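Local coordinates for AgaA (Rhizobium radiobacter, PDB 6HLX), which binds the opine agropinic acid as a periplasmic binding protein and probably hands it to an ABC transporter for import into the bacterium, at residues Ala158-Phe163 against Asp178-Lys183; Leu66-Phe71 against Asp112-Lys117. One frame throughout, in Å; residues are numbered along the deposited sequence.

Contact 1: residues Ala158-Phe163 against Asp178-Lys183. With SO4 (sulfate ion), chain V; ACT (acetate ion), chain K.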
loop_
_atom_site.group_PDB
_atom_site.type_symbol
_atom_site.label_atom_id
_atom_site.label_comp_id
_atom_site.label_asym_id
_atom_site.label_seq_id
_atom_site.Cartn_x
_atom_site.Cartn_y
_atom_site.Cartn_z
ATOM N N ALA A 158 12.139 16.566 2.519
ATOM C CA ALA A 158 13.530 16.344 2.907
ATOM C C ALA A 158 14.168 15.200 2.101
ATOM O O ALA A 158 15.269 14.761 2.417
ATOM C CB ALA A 158 13.617 16.078 4.416
ATOM N N GLY A 159 13.492 14.768 1.043
ATOM C CA GLY A 159 13.968 13.651 0.227
ATOM C C GLY A 159 15.056 14.007 -0.779
ATOM O O GLY A 159 15.437 15.167 -0.892
ATOM N N PRO A 160 15.555 12.991 -1.531
ATOM C CA PRO A 160 16.704 13.218 -2.442
ATOM C C PRO A 160 16.397 14.101 -3.650
ATOM O O PRO A 160 17.330 14.602 -4.271
ATOM C CB PRO A 160 17.101 11.790 -2.882
ATOM C CG PRO A 160 15.850 10.976 -2.683
ATOM C CD PRO A 160 15.200 11.556 -1.456
ATOM N N PHE A 161 15.098 14.247 -3.995
ATOM C CA PHE A 161 14.680 15.105 -5.114
ATOM C C PHE A 161 13.703 16.171 -4.640
ATOM O O PHE A 161 12.908 15.920 -3.724
ATOM C CB PHE A 161 14.045 14.282 -6.244
ATOM C CG PHE A 161 14.964 13.281 -6.917
ATOM C CD1 PHE A 161 15.745 13.657 -8.013
ATOM C CD2 PHE A 161 15.011 11.956 -6.486
ATOM C CE1 PHE A 161 16.587 12.731 -8.645
ATOM C CE2 PHE A 161 15.867 11.032 -7.109
ATOM C CZ PHE A 161 16.648 11.430 -8.183
ATOM N N LYS A 162 13.758 17.351 -5.277
ATOM C CA LYS A 162 12.895 18.499 -4.978
ATOM C C LYS A 162 11.808 18.528 -6.026
ATOM O O LYS A 162 12.077 18.250 -7.197
ATOM C CB LYS A 162 13.672 19.830 -5.114
ATOM C CG LYS A 162 14.954 19.954 -4.308
ATOM C CD LYS A 162 15.546 21.363 -4.428
ATOM C CE LYS A 162 16.285 21.616 -5.725
ATOM N NZ LYS A 162 16.981 22.930 -5.685
ATOM N N PHE A 163 10.596 18.929 -5.638
ATOM C CA PHE A 163 9.506 19.078 -6.595
ATOM C C PHE A 163 9.859 20.226 -7.555
ATOM O O PHE A 163 10.278 21.307 -7.111
ATOM C CB PHE A 163 8.214 19.412 -5.844
ATOM C CG PHE A 163 7.011 19.675 -6.718
ATOM C CD1 PHE A 163 6.207 18.627 -7.156
ATOM C CD2 PHE A 163 6.652 20.977 -7.063
ATOM C CE1 PHE A 163 5.046 18.880 -7.922
ATOM C CE2 PHE A 163 5.519 21.229 -7.852
ATOM C CZ PHE A 163 4.722 20.177 -8.277
ATOM N N ASP A 178 20.693 19.004 -3.930
ATOM C CA ASP A 178 22.127 18.953 -3.626
ATOM C C ASP A 178 22.459 18.842 -2.143
ATOM O O ASP A 178 23.486 18.260 -1.801
ATOM C CB ASP A 178 22.864 20.144 -4.239
ATOM C CG ASP A 178 22.959 20.110 -5.748
ATOM O OD1 ASP A 178 22.786 19.014 -6.337
ATOM O OD2 ASP A 178 23.217 21.172 -6.342
ATOM N N ASP A 179 21.605 19.403 -1.279
ATOM C CA ASP A 179 21.815 19.406 0.177
ATOM C C ASP A 179 21.240 18.165 0.875
ATOM O O ASP A 179 21.194 18.129 2.108
ATOM C CB ASP A 179 21.288 20.707 0.806
ATOM C CG ASP A 179 22.202 21.910 0.594
ATOM O OD1 ASP A 179 23.359 21.714 0.140
ATOM O OD2 ASP A 179 21.770 23.036 0.894
ATOM N N TYR A 180 20.881 17.111 0.087
ATOM C CA TYR A 180 20.400 15.833 0.658
ATOM C C TYR A 180 21.519 15.227 1.528
ATOM O O TYR A 180 22.710 15.408 1.241
ATOM C CB TYR A 180 20.000 14.885 -0.460
ATOM C CG TYR A 180 19.416 13.569 0.008
ATOM C CD1 TYR A 180 18.299 13.533 0.843
ATOM C CD2 TYR A 180 19.937 12.358 -0.438
ATOM C CE1 TYR A 180 17.707 12.320 1.206
ATOM C CE2 TYR A 180 19.347 11.144 -0.090
ATOM C CZ TYR A 180 18.262 11.127 0.769
ATOM O OH TYR A 180 17.665 9.937 1.086
ATOM N N TYR A 181 21.131 14.561 2.629
ATOM C CA TYR A 181 22.107 14.094 3.632
ATOM C C TYR A 181 22.908 12.836 3.291
ATOM O O TYR A 181 23.830 12.506 4.053
ATOM C CB TYR A 181 21.426 13.917 4.998
ATOM C CG TYR A 181 20.179 13.063 4.959
ATOM C CD1 TYR A 181 20.257 11.673 5.025
ATOM C CD2 TYR A 181 18.916 13.646 4.876
ATOM C CE1 TYR A 181 19.107 10.882 5.001
ATOM C CE2 TYR A 181 17.758 12.866 4.844
ATOM C CZ TYR A 181 17.859 11.487 4.894
ATOM O OH TYR A 181 16.701 10.741 4.898
ATOM N N LYS A 182 22.599 12.135 2.187
ATOM C CA LYS A 182 23.374 10.939 1.826
ATOM C C LYS A 182 24.410 11.289 0.773
ATOM O O LYS A 182 24.066 11.853 -0.272
ATOM C CB LYS A 182 22.463 9.818 1.316
ATOM C CG LYS A 182 21.474 9.317 2.353
ATOM C CD LYS A 182 20.678 8.137 1.837
ATOM C CE LYS A 182 19.609 7.716 2.833
ATOM N NZ LYS A 182 18.846 6.512 2.364
ATOM N N LYS A 183 25.697 10.975 1.049
ATOM C CA LYS A 183 26.799 11.262 0.125
ATOM C C LYS A 183 26.594 10.523 -1.213
ATOM O O LYS A 183 26.242 9.346 -1.219
ATOM C CB LYS A 183 28.134 10.839 0.781
ATOM C CG LYS A 183 29.359 11.376 0.049
ATOM C CD LYS A 183 30.649 10.738 0.560
ATOM C CE LYS A 183 31.893 11.529 0.199
ATOM N NZ LYS A 183 32.127 11.606 -1.269
HETATM S S SO4 V . 19.711 22.494 -3.593
HETATM O O1 SO4 V . 19.570 21.501 -4.698
HETATM O O2 SO4 V . 20.509 23.679 -4.086
HETATM O O3 SO4 V . 20.444 21.928 -2.441
HETATM O O4 SO4 V . 18.375 22.968 -3.188
HETATM C C ACT K . 21.924 4.018 2.330
HETATM O O ACT K . 22.191 3.056 1.575
HETATM O OXT ACT K . 20.768 4.458 2.552
HETATM C CH3 ACT K . 23.109 4.716 3.037
#
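Y180 lays its ring against P160, and following that side chain outward accounts for most of the direct contact. CB makes only a loose approach to P160 CA. CG is anti to the backbone N (chi1 -177°), which carries the ring over the proline backbone, with P160 CA 3.6 Å above the Y180 ring plane and over its centre. Y180 CD1 has A158 O 3.6 Å away at the ring edge, while CD2 and CE2 run beneath P160 CB. P160 CB sits 3.7 Å from the Y180 ring centroid and 14° off the normal, a CH-pi contact made over the face. Y180 CE1 comes to 3.5 Å from P160 N, CZ meets P160 CD, and OH continues to a hydrogen bond with E481. In this periplasmic binding protein of the family 5 type, the pair stands where strand 161-167 begins, beside the loop that leaves strand 171-176, its antiparallel hairpin partner; the backbones of P160 and F177 are hydrogen-bonded there. Y181 packs one face on Y180 CE1, and its hydroxyl is bonded to E48. At the exposed start of the loop, by D178 and D179, a sulfate, probably from the crystallisation liquor, joins the two segments: O4 takes a hydrogen bond of 2.9 Å from K162 NZ, and O1 one of 2.8 Å from D178 N.

Contact 2: residues Leu66-Phe71 against Asp112-Lys117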
loop_
_atom_site.group_PDB
_atom_site.type_symbol
_atom_site.label_atom_id
_atom_site.label_comp_id
_atom_site.label_asym_id
_atom_site.label_seq_id
_atom_site.Cartn_x
_atom_site.Cartn_y
_atom_site.Cartn_z
ATOM N N LEU A 66 17.599 13.322 15.878
ATOM C CA LEU A 66 17.552 13.782 14.495
ATOM C C LEU A 66 18.911 14.029 13.866
ATOM O O LEU A 66 19.803 14.608 14.481
ATOM C CB LEU A 66 16.656 15.030 14.328
ATOM C CG LEU A 66 15.215 14.931 14.834
ATOM C CD1 LEU A 66 14.468 16.222 14.529
ATOM C CD2 LEU A 66 14.474 13.701 14.238
ATOM N N ARG A 67 19.030 13.594 12.613
ATOM C CA ARG A 67 20.201 13.784 11.765
ATOM C C ARG A 67 20.255 15.269 11.383
ATOM O O ARG A 67 19.214 15.941 11.357
ATOM C CB ARG A 67 19.964 12.943 10.483
ATOM C CG ARG A 67 21.161 12.779 9.587
ATOM C CD ARG A 67 20.800 11.931 8.379
ATOM N NE ARG A 67 20.513 10.531 8.698
ATOM C CZ ARG A 67 21.438 9.604 8.940
ATOM N NH1 ARG A 67 22.729 9.925 8.935
ATOM N NH2 ARG A 67 21.080 8.348 9.186
ATOM N N GLN A 68 21.446 15.781 11.068
ATOM C CA GLN A 68 21.560 17.139 10.537
ATOM C C GLN A 68 21.025 17.050 9.093
ATOM O O GLN A 68 21.563 16.306 8.275
ATOM C CB GLN A 68 23.028 17.629 10.542
ATOM C CG GLN A 68 23.227 18.952 9.802
ATOM C CD GLN A 68 22.366 20.094 10.293
ATOM O OE1 GLN A 68 22.237 20.338 11.503
ATOM N NE2 GLN A 68 21.763 20.832 9.348
ATOM N N ALA A 69 19.918 17.724 8.818
ATOM C CA ALA A 69 19.269 17.621 7.513
ATOM C C ALA A 69 18.501 18.890 7.205
ATOM O O ALA A 69 18.102 19.612 8.120
ATOM C CB ALA A 69 18.297 16.420 7.518
ATOM N N LYS A 70 18.295 19.170 5.901
ATOM C CA LYS A 70 17.539 20.338 5.485
ATOM C C LYS A 70 16.340 19.965 4.624
ATOM O O LYS A 70 16.349 18.942 3.929
ATOM C CB LYS A 70 18.443 21.294 4.677
ATOM C CG LYS A 70 19.432 22.059 5.566
ATOM C CD LYS A 70 20.108 23.160 4.766
ATOM C CE LYS A 70 20.897 24.111 5.637
ATOM N NZ LYS A 70 22.172 23.508 6.095
ATOM N N PHE A 71 15.320 20.828 4.647
ATOM C CA PHE A 71 14.187 20.750 3.749
ATOM C C PHE A 71 14.593 21.435 2.445
ATOM O O PHE A 71 15.579 22.198 2.421
ATOM C CB PHE A 71 12.963 21.444 4.338
ATOM C CG PHE A 71 12.361 20.701 5.502
ATOM C CD1 PHE A 71 11.722 19.474 5.312
ATOM C CD2 PHE A 71 12.363 21.257 6.773
ATOM C CE1 PHE A 71 11.120 18.798 6.389
ATOM C CE2 PHE A 71 11.762 20.591 7.849
ATOM C CZ PHE A 71 11.144 19.362 7.655
ATOM N N ASP A 112 14.621 19.293 22.786
ATOM C CA ASP A 112 15.513 20.173 22.037
ATOM C C ASP A 112 15.195 20.081 20.554
ATOM O O ASP A 112 14.387 19.235 20.144
ATOM C CB ASP A 112 17.007 19.968 22.379
ATOM C CG ASP A 112 17.587 18.619 22.041
ATOM O OD1 ASP A 112 17.295 18.106 20.945
ATOM O OD2 ASP A 112 18.384 18.098 22.851
ATOM N N GLU A 113 15.810 20.949 19.747
ATOM C CA GLU A 113 15.546 20.986 18.302
ATOM C C GLU A 113 15.873 19.679 17.576
ATOM O O GLU A 113 15.350 19.454 16.477
ATOM C CB GLU A 113 16.324 22.146 17.641
ATOM C CG GLU A 113 15.690 23.505 17.868
ATOM C CD GLU A 113 15.979 24.553 16.806
ATOM O OE1 GLU A 113 17.013 24.440 16.103
ATOM O OE2 GLU A 113 15.162 25.494 16.675
ATOM N N LYS A 114 16.758 18.835 18.163
ATOM C CA LYS A 114 17.178 17.596 17.507
ATOM C C LYS A 114 16.704 16.323 18.193
ATOM O O LYS A 114 17.218 15.242 17.885
ATOM C CB LYS A 114 18.709 17.579 17.335
ATOM C CG LYS A 114 19.262 18.701 16.429
ATOM C CD LYS A 114 18.497 18.847 15.106
ATOM C CE LYS A 114 18.881 20.091 14.335
ATOM N NZ LYS A 114 20.136 19.883 13.577
ATOM N N THR A 115 15.687 16.420 19.053
ATOM C CA THR A 115 15.175 15.243 19.751
ATOM C C THR A 115 13.659 15.243 19.787
ATOM O O THR A 115 13.062 16.253 20.150
ATOM C CB THR A 115 15.725 15.186 21.199
ATOM O OG1 THR A 115 17.146 15.394 21.201
ATOM C CG2 THR A 115 15.364 13.885 21.928
ATOM N N VAL A 116 13.059 14.104 19.427
ATOM C CA VAL A 116 11.612 13.869 19.483
ATOM C C VAL A 116 11.405 12.642 20.360
ATOM O O VAL A 116 12.036 11.616 20.129
ATOM C CB VAL A 116 10.982 13.595 18.095
ATOM C CG1 VAL A 116 9.457 13.429 18.201
ATOM C CG2 VAL A 116 11.335 14.675 17.109
ATOM N N LYS A 117 10.478 12.723 21.313
ATOM C CA LYS A 117 10.162 11.573 22.149
ATOM C C LYS A 117 8.672 11.288 22.047
ATOM O O LYS A 117 7.869 12.194 22.270
ATOM C CB LYS A 117 10.509 11.863 23.610
ATOM C CG LYS A 117 11.981 12.138 23.880
ATOM C CD LYS A 117 12.269 12.078 25.390
ATOM C CE LYS A 117 11.964 13.354 26.144
ATOM N NZ LYS A 117 12.376 13.260 27.570
HETATM O O HOH W 1 18.510 18.610 11.390
#
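L66 and K114 meet first through their backbones: L66 N donates to K114 O at 2.8 Å with an N-H...O angle of 167°. L66 CB and CG lie near the same oxygen, the latter 3.7 Å from K114 O. The leucine then reaches on through L66 CD1, which lies 3.9 Å from E113 O and loosely, at 4.3 Å, beside V116 CG2. Farther out, the K114 chain bends at chi2 (-48°) and again at chi4 (81°), bringing K114 NZ alongside the 66-71 loop, 3.0 Å from Q68 OE1. A water accepts from K114 NZ and from A69 N and lies 2.8 Å from R67 O, to which it can donate, and so links the ammonium group to the loop backbone. Behind this first shell stands D112, which shapes the turn that presents K114. D112 OD1 accepts from K114 N at 2.9 Å, closing an Asx turn inside the type I beta turn from D112 to T115, and from T115 OG1 at 2.7 Å. The two donors come from opposite faces of the carboxylate plane, one on its anti side and the other on its syn side, so a single oxygen ties both residues. The turn leads directly into strand 115-120, which lies between strands 61-66 and 105-110 in an antiparallel five-stranded sheet; helix 79-90 packs against V116, and T115 leans on the zinc ligand H65.

The two contacts differ in burial as well as chemistry. Contact 1 is largely buried and rests on an aromatic face over a proline, with its links to sulfate and acetate, from lysines and backbone N-H groups, toward the outside. Contact 2 is only partly buried: its leucine lies inside, while the lysine and glutamine end is nearer the surface and uses water and backbone groups. Contact 1 lies at the outermost strand of the mixed seven-stranded sheet but also rests on strand 45-55 of the antiparallel five-stranded one, to which contact 2 belongs. The two sheets come together through these same loops, since Y181 CD1 packs 3.4 Å from R67 CD, and A158 CB touches F71 CD1.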